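Local structure of putative transcriptional regulator protein (3ER6) at residues F98-R102 with V120-L126; S109-D115 with N162-S167. The protein is of unknown function but probably acts as an AraC-type DNA-binding transcription regulator, this chain being its DJ-1/PfpI-like domain without the helix-turn-helix part. The protein carries 1 engineered substitution. One frame throughout, in Å; residues are numbered along the deposited sequence.

Interaction 1. Residues F98-R102 with V120-L126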
# COMPACT_ATOMS: atom_id res chain seq x y z
N PHE A 98 -23.76 -0.95 5.88
CA PHE A 98 -24.33 -1.57 4.67
C PHE A 98 -25.40 -0.68 4.04
O PHE A 98 -25.48 -0.60 2.83
CB PHE A 98 -24.92 -2.96 4.95
CG PHE A 98 -23.91 -4.04 4.94
CD1 PHE A 98 -23.36 -4.46 3.73
CD2 PHE A 98 -23.47 -4.62 6.11
CE1 PHE A 98 -22.40 -5.49 3.69
CE2 PHE A 98 -22.52 -5.63 6.09
CZ PHE A 98 -21.97 -6.07 4.87
N ASP A 99 -26.25 -0.04 4.85
CA ASP A 99 -27.28 0.80 4.28
C ASP A 99 -26.63 1.96 3.55
O ASP A 99 -27.04 2.33 2.48
CB ASP A 99 -28.25 1.37 5.36
CG ASP A 99 -29.11 0.28 6.02
OD1 ASP A 99 -29.25 -0.81 5.42
OD2 ASP A 99 -29.61 0.50 7.16
N TRP A 100 -25.57 2.53 4.14
CA TRP A 100 -24.88 3.67 3.54
C TRP A 100 -24.22 3.32 2.17
O TRP A 100 -24.37 4.03 1.20
CB TRP A 100 -23.87 4.17 4.58
CG TRP A 100 -22.99 5.30 4.17
CD1 TRP A 100 -23.35 6.62 4.03
CD2 TRP A 100 -21.57 5.24 4.01
NE1 TRP A 100 -22.24 7.38 3.73
CE2 TRP A 100 -21.13 6.55 3.69
CE3 TRP A 100 -20.64 4.19 4.01
CZ2 TRP A 100 -19.80 6.85 3.41
CZ3 TRP A 100 -19.28 4.48 3.75
CH2 TRP A 100 -18.88 5.82 3.44
N ILE A 101 -23.59 2.16 2.08
CA ILE A 101 -22.99 1.67 0.82
C ILE A 101 -24.07 1.41 -0.22
O ILE A 101 -23.95 1.78 -1.41
CB ILE A 101 -22.20 0.39 1.13
CG1 ILE A 101 -20.97 0.72 2.01
CG2 ILE A 101 -21.81 -0.38 -0.19
CD1 ILE A 101 -20.28 -0.53 2.64
N ARG A 102 -25.13 0.75 0.24
CA ARG A 102 -26.26 0.44 -0.66
C ARG A 102 -26.78 1.75 -1.24
O ARG A 102 -26.97 1.87 -2.46
CB ARG A 102 -27.35 -0.31 0.11
CG ARG A 102 -28.64 -0.53 -0.64
CD ARG A 102 -29.69 -1.14 0.33
NE ARG A 102 -31.00 -1.21 -0.33
CZ ARG A 102 -31.41 -2.22 -1.10
NH1 ARG A 102 -30.65 -3.26 -1.27
NH2 ARG A 102 -32.61 -2.18 -1.66
N VAL A 120 -17.83 -7.53 0.92
CA VAL A 120 -18.81 -6.51 1.31
C VAL A 120 -19.77 -6.16 0.14
O VAL A 120 -21.02 -6.15 0.30
CB VAL A 120 -18.12 -5.21 1.82
CG1 VAL A 120 -19.18 -4.18 2.25
CG2 VAL A 120 -17.16 -5.53 3.00
N VAL A 121 -19.20 -5.89 -1.03
CA VAL A 121 -20.09 -5.58 -2.18
C VAL A 121 -20.93 -6.86 -2.58
O VAL A 121 -22.09 -6.72 -2.97
CB VAL A 121 -19.34 -4.99 -3.41
CG1 VAL A 121 -18.64 -3.70 -3.02
CG2 VAL A 121 -18.35 -5.98 -3.94
N ALA A 122 -20.36 -8.06 -2.45
CA ALA A 122 -21.15 -9.30 -2.69
C ALA A 122 -22.35 -9.36 -1.77
O ALA A 122 -23.49 -9.45 -2.25
CB ALA A 122 -20.29 -10.59 -2.56
N LYS A 123 -22.09 -9.28 -0.47
CA LYS A 123 -23.14 -9.27 0.53
C LYS A 123 -24.21 -8.19 0.28
O LYS A 123 -25.39 -8.43 0.43
CB LYS A 123 -22.55 -9.08 1.93
CG LYS A 123 -23.60 -9.18 3.02
CD LYS A 123 -22.91 -9.27 4.37
CE LYS A 123 -23.90 -9.46 5.49
NZ LYS A 123 -25.06 -10.31 5.01
N ALA A 124 -23.79 -7.00 -0.13
CA ALA A 124 -24.69 -5.91 -0.33
C ALA A 124 -25.49 -6.04 -1.65
O ALA A 124 -26.34 -5.25 -1.86
CB ALA A 124 -23.95 -4.59 -0.29
N GLY A 125 -25.22 -7.03 -2.50
CA GLY A 125 -25.96 -7.18 -3.74
C GLY A 125 -25.68 -6.15 -4.82
O GLY A 125 -26.48 -5.99 -5.74
N LEU A 126 -24.53 -5.47 -4.75
CA LEU A 126 -24.23 -4.40 -5.73
C LEU A 126 -23.93 -4.88 -7.16
O LEU A 126 -24.03 -4.11 -8.11
CB LEU A 126 -23.05 -3.53 -5.29
CG LEU A 126 -23.14 -2.99 -3.84
CD1 LEU A 126 -21.97 -1.95 -3.63
CD2 LEU A 126 -24.54 -2.34 -3.51
O HOH W 1 -28.18 -3.98 -0.29
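Phe98 pushes its ring across the gap between helix 95-106 and helix 117-124 and lies against Val120, Lys123 and Ala124. With CG anti to the carbonyl carbon (chi1 -83°), the ring sends CE1 to 3.8 Å from Val120 CG1. The Val120 carbonyl oxygen and Ala124 CB stand at its edge, near the ring plane. Lys123 crosses Phe98 at about a right angle; its CD comes within 3.4 Å of Phe98 CZ, so the methylenes carry this contact, and Lys123 NZ can add at most a weak, long cation-pi attraction. The helix segments cross at 83°, about 10.5 Å apart. Both helices lie on the same side of the central sheet in this open alpha/beta fold of the DJ-1/PfpI type, where Ile101 also reaches Leu78 and Ile80 of strand 77-80. Ile101 splits its branches: CD1 meets Val120 CG1 at 3.8 Å, while CG2 meets Leu126 CD1, also at 3.8 Å. Helix 117-124 ends here in a Schellman motif, with Gly125 at positive phi and Leu126 N bonded back to Val121 O. At the exposed border, Arg102 is extended, its CA 4.3 Å from Leu126 CD2. A water in the guanidinium plane accepts from Arg102 NH1 at 2.8 Å and donates to Ala124 O at 2.7 Å.

Interaction 2. Residues S109-D115 with N162-S167; sequences SKIVAID and NVYLSS
Parallel strand pairing joins 109-115 to 162-167 in the buried middle of the domain, in the six-stranded mixed sheet. Five backbone hydrogen bonds link the strands. Ile111 N gives to Asn162 O (2.9 Å), and Tyr164 N gives to Ile111 O (2.7 Å). Farther along, Ala113 likewise bonds through both its N and its O, to Tyr164 O and Ser166 N. The series closes with Asp115 N to Ser166 O at 3.0 Å. On one face Ala113 CB rests 4.0 Å from Leu165 CD2, with the Ile111/Val163 pair next to it; helix 117-124 covers this face. Val112, Ile114, Tyr164 and Ser166 look to the other face, where helix 173-184 lies over Val112 and Tyr164. Strand 110-114 runs into helix 117-124 through Asp115, whose positive phi (60°) at the strand-to-helix turn resembles the nucleophile elbow of the class I glutamine amidotransferase-like fold; no catalytic role is implied for the aspartate. OD1 and OD2 of Asp115 are hydrogen-bonded to His135 NE2 and Ser82 OG, respectively. At the strands' other end, Lys110 lays its aliphatic chain obliquely beside the Tyr164 ring, CB 3.9 Å from Tyr164 CE2. Bent at chi4 (-52°), it gives NZ to Tyr164 OH at 3.0 Å and to Asn162 OD1 at 3.2 Å, the latter nearly in line with the amide C=O. Glu182 completes this polar cluster, one carboxylate oxygen in a salt bridge with Lys110 NZ and the other hydrogen-bonded to Tyr164 OH.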
# COMPACT_ATOMS: atom_id res chain seq x y z
N SER A 109 -22.80 6.63 -7.09
CA SER A 109 -21.37 6.65 -6.71
C SER A 109 -20.64 5.53 -7.44
O SER A 109 -21.20 4.44 -7.59
CB SER A 109 -21.23 6.42 -5.17
OG SER A 109 -21.69 7.59 -4.49
N LYS A 110 -19.41 5.74 -7.89
CA LYS A 110 -18.60 4.57 -8.26
C LYS A 110 -18.21 3.82 -6.99
O LYS A 110 -17.84 4.47 -5.99
CB LYS A 110 -17.35 4.93 -9.06
CG LYS A 110 -17.66 5.55 -10.42
CD LYS A 110 -16.34 5.98 -11.10
CE LYS A 110 -16.60 6.66 -12.42
NZ LYS A 110 -17.47 5.78 -13.22
N ILE A 111 -18.32 2.48 -6.98
CA ILE A 111 -17.99 1.66 -5.81
C ILE A 111 -16.78 0.79 -6.17
O ILE A 111 -16.83 -0.09 -7.07
CB ILE A 111 -19.16 0.73 -5.35
CG1 ILE A 111 -20.52 1.46 -5.29
CG2 ILE A 111 -18.84 -0.01 -4.02
CD1 ILE A 111 -20.57 2.67 -4.24
N VAL A 112 -15.68 1.00 -5.47
CA VAL A 112 -14.44 0.30 -5.80
C VAL A 112 -14.12 -0.58 -4.61
O VAL A 112 -13.95 -0.06 -3.49
CB VAL A 112 -13.24 1.30 -6.00
CG1 VAL A 112 -11.97 0.50 -6.35
CG2 VAL A 112 -13.54 2.40 -7.08
N ALA A 113 -14.08 -1.89 -4.80
CA ALA A 113 -13.91 -2.82 -3.70
C ALA A 113 -12.61 -3.56 -3.97
O ALA A 113 -12.43 -4.08 -5.08
CB ALA A 113 -15.09 -3.84 -3.63
N ILE A 114 -11.72 -3.57 -2.96
CA ILE A 114 -10.38 -4.14 -3.10
C ILE A 114 -10.16 -5.22 -2.07
O ILE A 114 -10.63 -5.06 -0.91
CB ILE A 114 -9.28 -2.97 -3.02
CG1 ILE A 114 -9.27 -2.28 -1.66
CG2 ILE A 114 -9.59 -1.87 -4.08
CD1 ILE A 114 -8.14 -1.21 -1.53
N ASP A 115 -9.49 -6.34 -2.45
CA ASP A 115 -9.17 -7.38 -1.52
C ASP A 115 -10.53 -7.89 -0.99
O ASP A 115 -11.52 -7.90 -1.74
CB ASP A 115 -8.25 -6.86 -0.39
CG ASP A 115 -7.60 -8.02 0.46
OD1 ASP A 115 -7.72 -9.23 0.15
OD2 ASP A 115 -6.94 -7.70 1.45
N ASN A 162 -21.27 0.44 -12.32
CA ASN A 162 -20.40 1.34 -11.57
C ASN A 162 -19.67 0.71 -10.42
O ASN A 162 -19.21 1.42 -9.52
CB ASN A 162 -21.19 2.53 -11.04
CG ASN A 162 -21.11 3.66 -11.97
OD1 ASN A 162 -20.01 4.09 -12.39
ND2 ASN A 162 -22.27 4.16 -12.36
N VAL A 163 -19.59 -0.62 -10.45
CA VAL A 163 -18.92 -1.35 -9.37
C VAL A 163 -17.60 -1.89 -9.95
O VAL A 163 -17.59 -2.58 -10.98
CB VAL A 163 -19.80 -2.52 -8.81
CG1 VAL A 163 -19.07 -3.27 -7.68
CG2 VAL A 163 -21.16 -2.00 -8.37
N TYR A 164 -16.50 -1.58 -9.29
CA TYR A 164 -15.15 -1.98 -9.73
C TYR A 164 -14.56 -2.90 -8.69
O TYR A 164 -14.44 -2.52 -7.51
CB TYR A 164 -14.23 -0.72 -9.83
CG TYR A 164 -14.71 0.31 -10.80
CD1 TYR A 164 -14.02 0.51 -12.02
CD2 TYR A 164 -15.82 1.10 -10.52
CE1 TYR A 164 -14.42 1.48 -12.93
CE2 TYR A 164 -16.27 2.07 -11.44
CZ TYR A 164 -15.57 2.23 -12.64
OH TYR A 164 -16.00 3.16 -13.54
N LEU A 165 -14.17 -4.09 -9.09
CA LEU A 165 -13.60 -5.05 -8.22
C LEU A 165 -12.12 -5.31 -8.56
O LEU A 165 -11.75 -5.55 -9.73
CB LEU A 165 -14.32 -6.43 -8.33
CG LEU A 165 -15.86 -6.50 -8.19
CD1 LEU A 165 -16.30 -7.99 -8.29
CD2 LEU A 165 -16.35 -5.87 -6.87
N SER A 166 -11.27 -5.30 -7.53
CA SER A 166 -9.85 -5.58 -7.74
C SER A 166 -9.36 -6.53 -6.58
O SER A 166 -9.25 -6.12 -5.43
CB SER A 166 -9.03 -4.28 -7.80
OG SER A 166 -7.64 -4.61 -7.86
N SER A 167 -9.10 -7.81 -6.91
CA SER A 167 -8.67 -8.84 -5.93
C SER A 167 -7.45 -8.43 -5.09
O SER A 167 -7.43 -8.58 -3.89
CB SER A 167 -8.30 -10.15 -6.65
OG SER A 167 -9.47 -10.72 -7.18

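Overall arrangement
Interaction 2 lies in the core, about 5 Å from the chain centre to the contact centre; interaction 1 is partly buried, its centre 11 Å from that of interaction 2. Interaction 1 joins two helices through apolar side chains, without a direct hydrogen bond, and ends in a water bridge at the exposed rim; interaction 2 is built on backbone hydrogen bonds between strands, with a charged cluster at its partly exposed end. They share an interface: Val121, turned away from helix 95-106, packs its CG2 3.5 Å from Leu165 CD2, and Leu126 CD1 touches Ile111 CG2. The chain runs from helix 95-106 through strand 110-114 to helix 117-124, so both helices of interaction 1 adjoin one strand of interaction 2.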